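Local coordinates for protein polysaccharide deacetylase (Bacillus anthracis, PDB 2J13) that probably removes acetyl groups from bacterial cell-wall peptidoglycan as a zinc-containing family 4 carbohydrate esterase, at residues D98-M103 / H108-H113; H91-Q96 / E137-V142; G68-I73 / A84-T89. One frame throughout, in Å; residues are numbered along the deposited sequence. Where two conformers were deposited one is given.

Contact 1. Residues D98-M103 / H108-H113; sequences DLLLRM and HIIGNH. With ZN (zinc ion), chain B.
M103 and I110 bring helix 97-105 down onto strand 109-112, with CB of M103 lying 4.0 Å from CG1 of I110. The methionine meets the strand through the root of its side chain. Its CG is anti to the carbonyl carbon (chi1 -68°), and the extended thioether leads away from I110 to pack on F86 of the adjacent strand. I110 presents a second surface to the helix: CD1 comes within 3.8 Å of the carbonyl oxygen of L100. The leucine side chain crosses that of I110 at about a right angle, but it was modelled in two conformers, so its methyl contacts are less certain. The turn between the two elements is closed by H108 N, which donates to M103 O over 3.0 Å; the bond runs almost straight onto the carbonyl (C=O...N 168°), with some bend at the hydrogen. CB of H108 is also close to this oxygen, at 3.3 Å. These elements complete a beta-alpha-beta crossover in the distorted (beta/alpha) barrel of the NodB family, in which strand 109-112 runs parallel to strand 84-88. The buried H108 ring accepts a hydrogen bond from A84 N through ND1 and meets F86 edge-to-face, linking the start of the strand to its neighbour. At the far end of 108-113, H113 NE2 binds a zinc ion at 2.0 Å. H117 is a further ligand of this ion, consistent with the His-x-x-x-His motif of the family, and a hydrogen bond between H113 ND1 and R152 O helps fix the imidazole's rotation.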
loop_
_atom_site.group_PDB
_atom_site.type_symbol
_atom_site.label_atom_id
_atom_site.label_comp_id
_atom_site.label_asym_id
_atom_site.label_seq_id
_atom_site.Cartn_x
_atom_site.Cartn_y
_atom_site.Cartn_z
ATOM N N ASP A 98 14.909 -12.044 -1.298
ATOM C CA ASP A 98 15.797 -11.248 -2.132
ATOM C C ASP A 98 15.115 -10.019 -2.741
ATOM O O ASP A 98 15.696 -8.940 -2.750
ATOM C CB ASP A 98 16.432 -12.140 -3.206
ATOM C CG ASP A 98 17.450 -13.097 -2.626
ATOM O OD1 ASP A 98 17.968 -12.845 -1.503
ATOM O OD2 ASP A 98 17.729 -14.109 -3.303
ATOM N N LEU A 99 13.871 -10.180 -3.193
ATOM C CA LEU A 99 13.088 -9.045 -3.702
ATOM C C LEU A 99 12.801 -8.040 -2.578
ATOM O O LEU A 99 12.886 -6.833 -2.782
ATOM C CB LEU A 99 11.802 -9.521 -4.387
ATOM C CG LEU A 99 12.019 -10.108 -5.780
ATOM C CD1 LEU A 99 10.742 -10.819 -6.254
ATOM C CD2 LEU A 99 12.472 -9.050 -6.785
ATOM N N LEU A 100 12.494 -8.536 -1.376
ATOM C CA LEU A 100 12.286 -7.683 -0.235
ATOM C C LEU A 100 13.505 -6.789 0.049
ATOM O O LEU A 100 13.382 -5.605 0.288
ATOM C CB LEU A 100 11.924 -8.566 0.949
ATOM C CG LEU A 100 11.225 -7.985 2.153
ATOM C CD1 LEU A 100 9.800 -7.532 1.839
ATOM C CD2 LEU A 100 11.222 -9.068 3.211
ATOM N N LEU A 101 14.706 -7.387 -0.009
ATOM C CA LEU A 101 15.914 -6.645 0.184
ATOM C C LEU A 101 16.147 -5.613 -0.920
ATOM O O LEU A 101 16.675 -4.548 -0.644
ATOM C CB LEU A 101 17.088 -7.622 0.320
ATOM C CG LEU A 101 16.995 -8.377 1.650
ATOM C CD1 LEU A 101 17.994 -9.520 1.688
ATOM C CD2 LEU A 101 17.254 -7.416 2.799
ATOM N N ARG A 102 15.770 -5.920 -2.153
ATOM C CA ARG A 102 15.811 -4.905 -3.233
ATOM C C ARG A 102 14.901 -3.735 -2.904
ATOM O O ARG A 102 15.210 -2.584 -3.148
ATOM C CB ARG A 102 15.374 -5.496 -4.577
ATOM C CG ARG A 102 16.394 -6.443 -5.224
ATOM C CD ARG A 102 16.133 -6.647 -6.681
ATOM N NE ARG A 102 16.272 -5.405 -7.431
ATOM C CZ ARG A 102 15.862 -5.237 -8.684
ATOM N NH1 ARG A 102 15.304 -6.228 -9.349
ATOM N NH2 ARG A 102 16.018 -4.066 -9.275
ATOM N N MET A 103 13.723 -4.020 -2.362
ATOM C CA MET A 103 12.814 -2.940 -2.037
ATOM C C MET A 103 13.450 -1.940 -1.064
ATOM O O MET A 103 13.411 -0.722 -1.282
ATOM C CB MET A 103 11.509 -3.527 -1.484
ATOM C CG MET A 103 10.687 -4.284 -2.522
ATOM S SD MET A 103 9.366 -5.215 -1.664
ATOM C CE MET A 103 8.738 -6.259 -2.996
ATOM N N HIS A 108 12.710 2.176 -1.605
ATOM C CA HIS A 108 11.247 2.051 -1.478
ATOM C C HIS A 108 10.828 1.887 -0.021
ATOM O O HIS A 108 11.690 1.780 0.880
ATOM C CB HIS A 108 10.755 0.917 -2.339
ATOM C CG HIS A 108 11.146 1.087 -3.762
ATOM N ND1 HIS A 108 10.701 2.143 -4.530
ATOM C CD2 HIS A 108 12.018 0.396 -4.529
ATOM C CE1 HIS A 108 11.250 2.062 -5.727
ATOM N NE2 HIS A 108 12.056 1.018 -5.752
ATOM N N ILE A 109 9.518 1.939 0.216
ATOM C CA ILE A 109 8.975 1.710 1.563
ATOM C C ILE A 109 8.269 0.390 1.510
ATOM O O ILE A 109 7.541 0.121 0.537
ATOM C CB ILE A 109 8.010 2.801 1.961
ATOM C CG1 ILE A 109 8.753 4.126 2.053
ATOM C CG2 ILE A 109 7.284 2.434 3.258
ATOM C CD1 ILE A 109 7.834 5.302 2.154
ATOM N N ILE A 110 8.499 -0.454 2.514
ATOM C CA ILE A 110 7.806 -1.730 2.613
ATOM C C ILE A 110 6.646 -1.554 3.590
ATOM O O ILE A 110 6.836 -1.135 4.758
ATOM C CB ILE A 110 8.731 -2.882 3.073
ATOM C CG1 ILE A 110 9.945 -3.015 2.146
ATOM C CG2 ILE A 110 7.987 -4.196 3.112
ATOM C CD1 ILE A 110 10.992 -3.976 2.759
ATOM N N GLY A 111 5.437 -1.790 3.083
ATOM C CA GLY A 111 4.226 -1.709 3.903
ATOM C C GLY A 111 3.737 -3.070 4.341
ATOM O O GLY A 111 4.200 -4.083 3.884
ATOM N N ASN A 112 2.733 -3.044 5.208
ATOM C CA ASN A 112 2.194 -4.201 5.870
ATOM C C ASN A 112 0.856 -4.615 5.241
ATOM O O ASN A 112 -0.113 -3.838 5.310
ATOM C CB ASN A 112 2.001 -3.854 7.339
ATOM C CG ASN A 112 1.686 -5.046 8.213
ATOM O OD1 ASN A 112 1.027 -6.008 7.794
ATOM N ND2 ASN A 112 2.176 -4.992 9.474
ATOM N N HIS A 113 0.791 -5.816 4.663
ATOM C CA HIS A 113 -0.424 -6.342 4.037
ATOM C C HIS A 113 -0.933 -7.585 4.792
ATOM O O HIS A 113 -1.708 -8.358 4.238
ATOM C CB HIS A 113 -0.176 -6.671 2.570
ATOM C CG HIS A 113 -1.391 -6.740 1.699
ATOM N ND1 HIS A 113 -2.456 -5.877 1.806
ATOM C CD2 HIS A 113 -1.658 -7.539 0.644
ATOM C CE1 HIS A 113 -3.360 -6.185 0.882
ATOM N NE2 HIS A 113 -2.903 -7.192 0.164
HETATM ZN ZN ZN B . -4.011 -8.352 -1.072
#

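Contact 2. Residues H91-Q96 / E137-V142. With ZN (zinc ion), chain E.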
loop_
_atom_site.group_PDB
_atom_site.type_symbol
_atom_site.label_atom_id
_atom_site.label_comp_id
_atom_site.label_asym_id
_atom_site.label_seq_id
_atom_site.Cartn_x
_atom_site.Cartn_y
_atom_site.Cartn_z
ATOM N N HIS A 91 3.651 -14.581 3.584
ATOM C CA HIS A 91 4.002 -15.559 2.564
ATOM C C HIS A 91 5.004 -14.968 1.598
ATOM O O HIS A 91 5.988 -15.590 1.228
ATOM C CB HIS A 91 2.757 -16.004 1.790
ATOM C CG HIS A 91 3.039 -16.925 0.634
ATOM N ND1 HIS A 91 3.292 -18.275 0.795
ATOM C CD2 HIS A 91 3.077 -16.696 -0.700
ATOM C CE1 HIS A 91 3.489 -18.830 -0.386
ATOM N NE2 HIS A 91 3.362 -17.897 -1.311
ATOM N N TYR A 92 4.771 -13.720 1.224
ATOM C CA TYR A 92 5.690 -13.046 0.330
ATOM C C TYR A 92 7.064 -12.878 0.994
ATOM O O TYR A 92 8.086 -13.208 0.393
ATOM C CB TYR A 92 5.117 -11.694 -0.094
ATOM C CG TYR A 92 5.814 -11.148 -1.310
ATOM C CD1 TYR A 92 6.939 -10.375 -1.175
ATOM C CD2 TYR A 92 5.353 -11.423 -2.573
ATOM C CE1 TYR A 92 7.607 -9.899 -2.276
ATOM C CE2 TYR A 92 6.017 -10.964 -3.688
ATOM C CZ TYR A 92 7.136 -10.181 -3.523
ATOM O OH TYR A 92 7.840 -9.707 -4.601
ATOM N N ILE A 93 7.107 -12.373 2.232
ATOM C CA ILE A 93 8.379 -12.184 2.948
ATOM C C ILE A 93 9.177 -13.491 3.046
ATOM O O ILE A 93 10.386 -13.502 2.788
ATOM C CB ILE A 93 8.182 -11.634 4.385
ATOM C CG1 ILE A 93 7.639 -10.200 4.377
ATOM C CG2 ILE A 93 9.515 -11.631 5.159
ATOM C CD1 ILE A 93 7.054 -9.748 5.751
ATOM N N LYS A 94 8.504 -14.575 3.405
ATOM C CA LYS A 94 9.198 -15.857 3.622
ATOM C C LYS A 94 9.735 -16.445 2.315
ATOM O O LYS A 94 10.787 -17.127 2.315
ATOM C CB LYS A 94 8.255 -16.848 4.290
ATOM C CG LYS A 94 7.842 -16.454 5.711
ATOM C CD LYS A 94 8.907 -16.706 6.785
ATOM C CE LYS A 94 9.056 -18.183 7.077
ATOM N NZ LYS A 94 9.929 -18.461 8.253
ATOM N N THR A 95 9.017 -16.222 1.219
ATOM C CA THR A 95 9.330 -16.857 -0.064
ATOM C C THR A 95 10.106 -15.973 -1.037
ATOM O O THR A 95 10.606 -16.478 -2.056
ATOM C CB THR A 95 8.065 -17.395 -0.756
ATOM O OG1 THR A 95 7.148 -16.328 -1.093
ATOM C CG2 THR A 95 7.370 -18.443 0.136
ATOM N N GLN A 96 10.225 -14.678 -0.744
ATOM C CA GLN A 96 10.882 -13.741 -1.672
ATOM C C GLN A 96 11.824 -12.772 -0.948
ATOM O O GLN A 96 11.817 -11.560 -1.207
ATOM C CB GLN A 96 9.828 -12.978 -2.501
ATOM C CG GLN A 96 8.839 -13.861 -3.238
ATOM C CD GLN A 96 9.447 -14.684 -4.384
ATOM O OE1 GLN A 96 10.532 -14.366 -4.889
ATOM N NE2 GLN A 96 8.722 -15.723 -4.827
ATOM N N GLU A 137 7.347 -6.930 12.525
ATOM C CA GLU A 137 8.596 -7.457 13.109
ATOM C C GLU A 137 9.446 -8.154 12.045
ATOM O O GLU A 137 10.694 -8.012 12.033
ATOM C CB GLU A 137 8.258 -8.402 14.256
ATOM C CG GLU A 137 7.588 -7.693 15.426
ATOM C CD GLU A 137 7.281 -8.598 16.612
ATOM O OE1 GLU A 137 7.389 -9.835 16.506
ATOM O OE2 GLU A 137 6.891 -8.027 17.655
ATOM N N GLU A 138 8.831 -8.917 11.150
ATOM C CA GLU A 138 9.570 -9.593 10.080
ATOM C C GLU A 138 10.196 -8.592 9.101
ATOM O O GLU A 138 11.376 -8.752 8.713
ATOM C CB GLU A 138 8.677 -10.583 9.356
ATOM C CG GLU A 138 9.350 -11.658 8.599
ATOM C CD GLU A 138 9.980 -12.756 9.506
ATOM O OE1 GLU A 138 9.455 -13.060 10.618
ATOM O OE2 GLU A 138 11.003 -13.326 9.091
ATOM N N ILE A 139 9.459 -7.565 8.696
ATOM C CA ILE A 139 10.037 -6.526 7.835
ATOM C C ILE A 139 11.291 -5.898 8.478
ATOM O O ILE A 139 12.368 -5.822 7.855
ATOM C CB ILE A 139 9.012 -5.404 7.507
ATOM C CG1 ILE A 139 7.924 -5.922 6.573
ATOM C CG2 ILE A 139 9.744 -4.186 6.910
ATOM C CD1 ILE A 139 6.674 -4.969 6.546
ATOM N N LYS A 140 11.158 -5.493 9.735
ATOM C CA LYS A 140 12.262 -4.876 10.494
ATOM C C LYS A 140 13.453 -5.802 10.663
ATOM O O LYS A 140 14.609 -5.378 10.407
ATOM C CB LYS A 140 11.763 -4.419 11.847
ATOM C CG LYS A 140 10.881 -3.178 11.787
ATOM C CD LYS A 140 10.268 -2.894 13.135
ATOM C CE LYS A 140 9.441 -1.643 13.094
ATOM N NZ LYS A 140 8.988 -1.260 14.434
ATOM N N LYS A 141 13.201 -7.059 11.003
ATOM C CA LYS A 141 14.333 -8.026 11.232
ATOM C C LYS A 141 15.010 -8.410 9.913
ATOM O O LYS A 141 16.243 -8.483 9.850
ATOM C CB LYS A 141 13.828 -9.296 11.875
ATOM C CG LYS A 141 13.363 -9.149 13.295
ATOM C CD LYS A 141 14.496 -8.808 14.262
ATOM C CE LYS A 141 14.104 -8.970 15.729
ATOM N NZ LYS A 141 15.112 -8.356 16.667
ATOM N N VAL A 142 14.215 -8.655 8.861
ATOM C CA VAL A 142 14.742 -9.127 7.581
ATOM C C VAL A 142 15.452 -8.010 6.825
ATOM O O VAL A 142 16.563 -8.217 6.256
ATOM C CB VAL A 142 13.669 -9.803 6.720
ATOM C CG1 VAL A 142 14.163 -10.032 5.317
ATOM C CG2 VAL A 142 13.203 -11.111 7.347
HETATM ZN ZN ZN E . 3.106 -19.303 2.324
HETATM O O HOH W 1 5.074 -19.919 3.357
#
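The first torsion of I93 (chi1 -67°) places CG1 beside the backbone N, opposite the carbonyl carbon, and CG2 anti to that N, where it faces helix 125-143, while E138, bent at chi2 (73°), brings its aliphatic stem across the isoleucine at a slant. CG2 of I93 consequently sits 3.4 Å from CG of E138, a tight carbon-carbon contact made before the glutamate chain reaches its carboxylate. The other branch of the isoleucine ends in CD1, which lies 4.0 Å from CG1 of I139 and touches CB of E138 as well; the two isoleucines cross at about a right angle. V142, one turn beyond E138, adds a looser contact on CG2. No hydrogen bond spans the pair: K94 NZ stays 5.3 Å from E138 OE2, too far for a salt bridge, though the opposite charges may attract weakly. On helix 90-95 itself, H91 O accepts both T95 N and T95 OG1, the hydroxyl at 2.7 Å, from opposite faces of the carbonyl plane. H91 also binds a peripheral zinc ion through ND1 at 1.9 Å, and a water occupies another position on this metal, which is distinct from the H113/H117 site. The short helical segments run nearly parallel, their axes 10.8 Å apart and inclined by 23°. Beneath them, I93 and I139 both rest on V88 of strand 84-88, while I93 and V142 also pack on L100 of helix 97-105.

Contact 3. Residues G68-I73 / A84-T89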
loop_
_atom_site.group_PDB
_atom_site.type_symbol
_atom_site.label_atom_id
_atom_site.label_comp_id
_atom_site.label_asym_id
_atom_site.label_seq_id
_atom_site.Cartn_x
_atom_site.Cartn_y
_atom_site.Cartn_z
ATOM N N GLY A 68 6.471 -13.295 -10.912
ATOM C CA GLY A 68 7.788 -13.400 -11.562
ATOM C C GLY A 68 8.255 -12.120 -12.248
ATOM O O GLY A 68 9.290 -12.109 -12.957
ATOM N N TYR A 69 7.534 -11.024 -12.035
ATOM C CA TYR A 69 7.880 -9.751 -12.698
ATOM C C TYR A 69 8.243 -8.612 -11.736
ATOM O O TYR A 69 8.511 -7.497 -12.167
ATOM C CB TYR A 69 6.725 -9.360 -13.619
ATOM C CG TYR A 69 6.443 -10.473 -14.590
ATOM C CD1 TYR A 69 7.339 -10.743 -15.611
ATOM C CD2 TYR A 69 5.327 -11.295 -14.447
ATOM C CE1 TYR A 69 7.136 -11.783 -16.486
ATOM C CE2 TYR A 69 5.104 -12.365 -15.347
ATOM C CZ TYR A 69 6.021 -12.582 -16.358
ATOM O OH TYR A 69 5.870 -13.603 -17.276
ATOM N N THR A 70 8.215 -8.867 -10.428
ATOM C CA THR A 70 8.529 -7.797 -9.499
ATOM C C THR A 70 9.950 -7.259 -9.707
ATOM O O THR A 70 10.177 -6.087 -9.532
ATOM C CB THR A 70 8.268 -8.221 -8.064
ATOM O OG1 THR A 70 6.883 -8.643 -7.970
ATOM C CG2 THR A 70 8.557 -7.073 -7.098
ATOM N N GLY A 71 10.905 -8.112 -10.069
ATOM C CA GLY A 71 12.271 -7.641 -10.318
ATOM C C GLY A 71 12.320 -6.685 -11.500
ATOM O O GLY A 71 13.078 -5.715 -11.489
ATOM N N LYS A 72 11.510 -6.954 -12.510
ATOM C CA LYS A 72 11.408 -6.077 -13.693
ATOM C C LYS A 72 10.743 -4.742 -13.346
ATOM O O LYS A 72 11.174 -3.704 -13.839
ATOM C CB LYS A 72 10.666 -6.792 -14.829
ATOM C CG LYS A 72 11.486 -7.909 -15.486
ATOM C CD LYS A 72 10.588 -8.880 -16.247
ATOM C CE LYS A 72 11.244 -9.445 -17.514
ATOM N NZ LYS A 72 10.271 -10.156 -18.405
ATOM N N ILE A 73 9.709 -4.763 -12.489
ATOM C CA ILE A 73 9.119 -3.528 -11.941
ATOM C C ILE A 73 10.184 -2.726 -11.209
ATOM O O ILE A 73 10.318 -1.511 -11.397
ATOM C CB ILE A 73 7.923 -3.849 -10.958
ATOM C CG1 ILE A 73 6.738 -4.381 -11.733
ATOM C CG2 ILE A 73 7.522 -2.644 -10.151
ATOM C CD1 ILE A 73 6.090 -3.426 -12.632
ATOM N N ALA A 84 8.136 3.879 -4.584
ATOM C CA ALA A 84 6.869 3.178 -4.398
ATOM C C ALA A 84 6.816 2.559 -3.015
ATOM O O ALA A 84 7.848 2.395 -2.347
ATOM C CB ALA A 84 6.723 2.099 -5.447
ATOM N N THR A 85 5.602 2.251 -2.561
ATOM C CA THR A 85 5.395 1.407 -1.393
ATOM C C THR A 85 4.888 0.043 -1.890
ATOM O O THR A 85 3.951 -0.013 -2.698
ATOM C CB THR A 85 4.416 1.993 -0.338
ATOM O OG1 THR A 85 4.988 3.161 0.264
ATOM C CG2 THR A 85 4.097 0.963 0.771
ATOM N N PHE A 86 5.503 -1.027 -1.385
ATOM C CA PHE A 86 5.126 -2.412 -1.630
ATOM C C PHE A 86 4.538 -2.943 -0.323
ATOM O O PHE A 86 5.260 -3.071 0.678
ATOM C CB PHE A 86 6.349 -3.249 -2.017
ATOM C CG PHE A 86 6.956 -2.847 -3.342
ATOM C CD1 PHE A 86 7.862 -1.816 -3.406
ATOM C CD2 PHE A 86 6.574 -3.482 -4.504
ATOM C CE1 PHE A 86 8.392 -1.417 -4.626
ATOM C CE2 PHE A 86 7.133 -3.106 -5.746
ATOM C CZ PHE A 86 8.057 -2.075 -5.772
ATOM N N PHE A 87 3.238 -3.242 -0.352
ATOM C CA PHE A 87 2.528 -3.801 0.796
ATOM C C PHE A 87 2.651 -5.297 0.729
ATOM O O PHE A 87 2.061 -5.919 -0.131
ATOM C CB PHE A 87 1.034 -3.378 0.777
ATOM C CG PHE A 87 0.836 -1.945 1.071
ATOM C CD1 PHE A 87 0.760 -1.487 2.370
ATOM C CD2 PHE A 87 0.666 -1.017 0.024
ATOM C CE1 PHE A 87 0.602 -0.115 2.640
ATOM C CE2 PHE A 87 0.541 0.336 0.308
ATOM C CZ PHE A 87 0.481 0.784 1.628
ATOM N N VAL A 88 3.449 -5.871 1.626
ATOM C CA VAL A 88 3.824 -7.302 1.587
ATOM C C VAL A 88 3.092 -8.160 2.626
ATOM O O VAL A 88 2.786 -7.697 3.724
ATOM C CB VAL A 88 5.377 -7.496 1.763
ATOM C CG1 VAL A 88 6.120 -6.695 0.664
ATOM C CG2 VAL A 88 5.804 -7.081 3.162
ATOM N N THR A 89 2.822 -9.410 2.267
ATOM C CA THR A 89 2.305 -10.380 3.232
ATOM C C THR A 89 3.439 -11.243 3.826
ATOM O O THR A 89 4.565 -11.224 3.358
ATOM C CB THR A 89 1.300 -11.319 2.585
ATOM O OG1 THR A 89 1.945 -12.149 1.602
ATOM C CG2 THR A 89 0.112 -10.539 1.952
#
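T70 OG1 and Y92 OH both hydrogen-bond to the same carboxylate oxygen, OE1 of E66, which pins the hydroxyl side of T70 and turns its methyl toward F86. The other carboxylate oxygen of E66 takes the N-H of G68, so the glutamate holds the start of helix 70-80 at two points. With OG1 beside the backbone N (chi1 -56°), T70 reaches the strand through CG2, which lies 4.4 Å from CE2 of F86 and approaches the ring obliquely. One turn further on, I73 CG2 comes to the same ring atom, also at 4.4 Å, but at the edge and near the ring plane. The remaining branch of I73 leads away from the strand. Both contacts are therefore light and fall on a single corner of the phenyl group, and the backbones stay well apart, T70 CA being 10.1 Å from F86 CA. F86 fills that gap, its ring nearly parallel to that of F61 on the neighbouring strand and packed on L74 and L77 of the same helix. At the other end of the strand, T89 is an N-cap, its OG1 binding Y92 N at the start of helix 90-95. Helix 70-80 thus lies over the sheet as the crossover of the unit formed by strand 56-63, helix 70-80 and strand 84-88, a beta-alpha-beta unit of the distorted barrel found in NodB-type deacetylases.

How the contacts relate
From the N terminus, contact 3 comes first, closing a loop of ten residues between helix 70-80 and strand 84-88. The chain then enters helix 90-95, where contact 2 opens; it closes only at helix 125-143, some forty residues later. Nested within that loop is contact 1, whose two ends are separated by just four residues. Contacts 1 and 3 follow in series but share the sheet: G111 N lies 2.7 Å from F86 O, a probable hydrogen bond between the parallel strands. Contact 2 meets contact 1 where L101 CD2 packs against V142 O at 3.6 Å. Together they tie four helices to two adjacent strands.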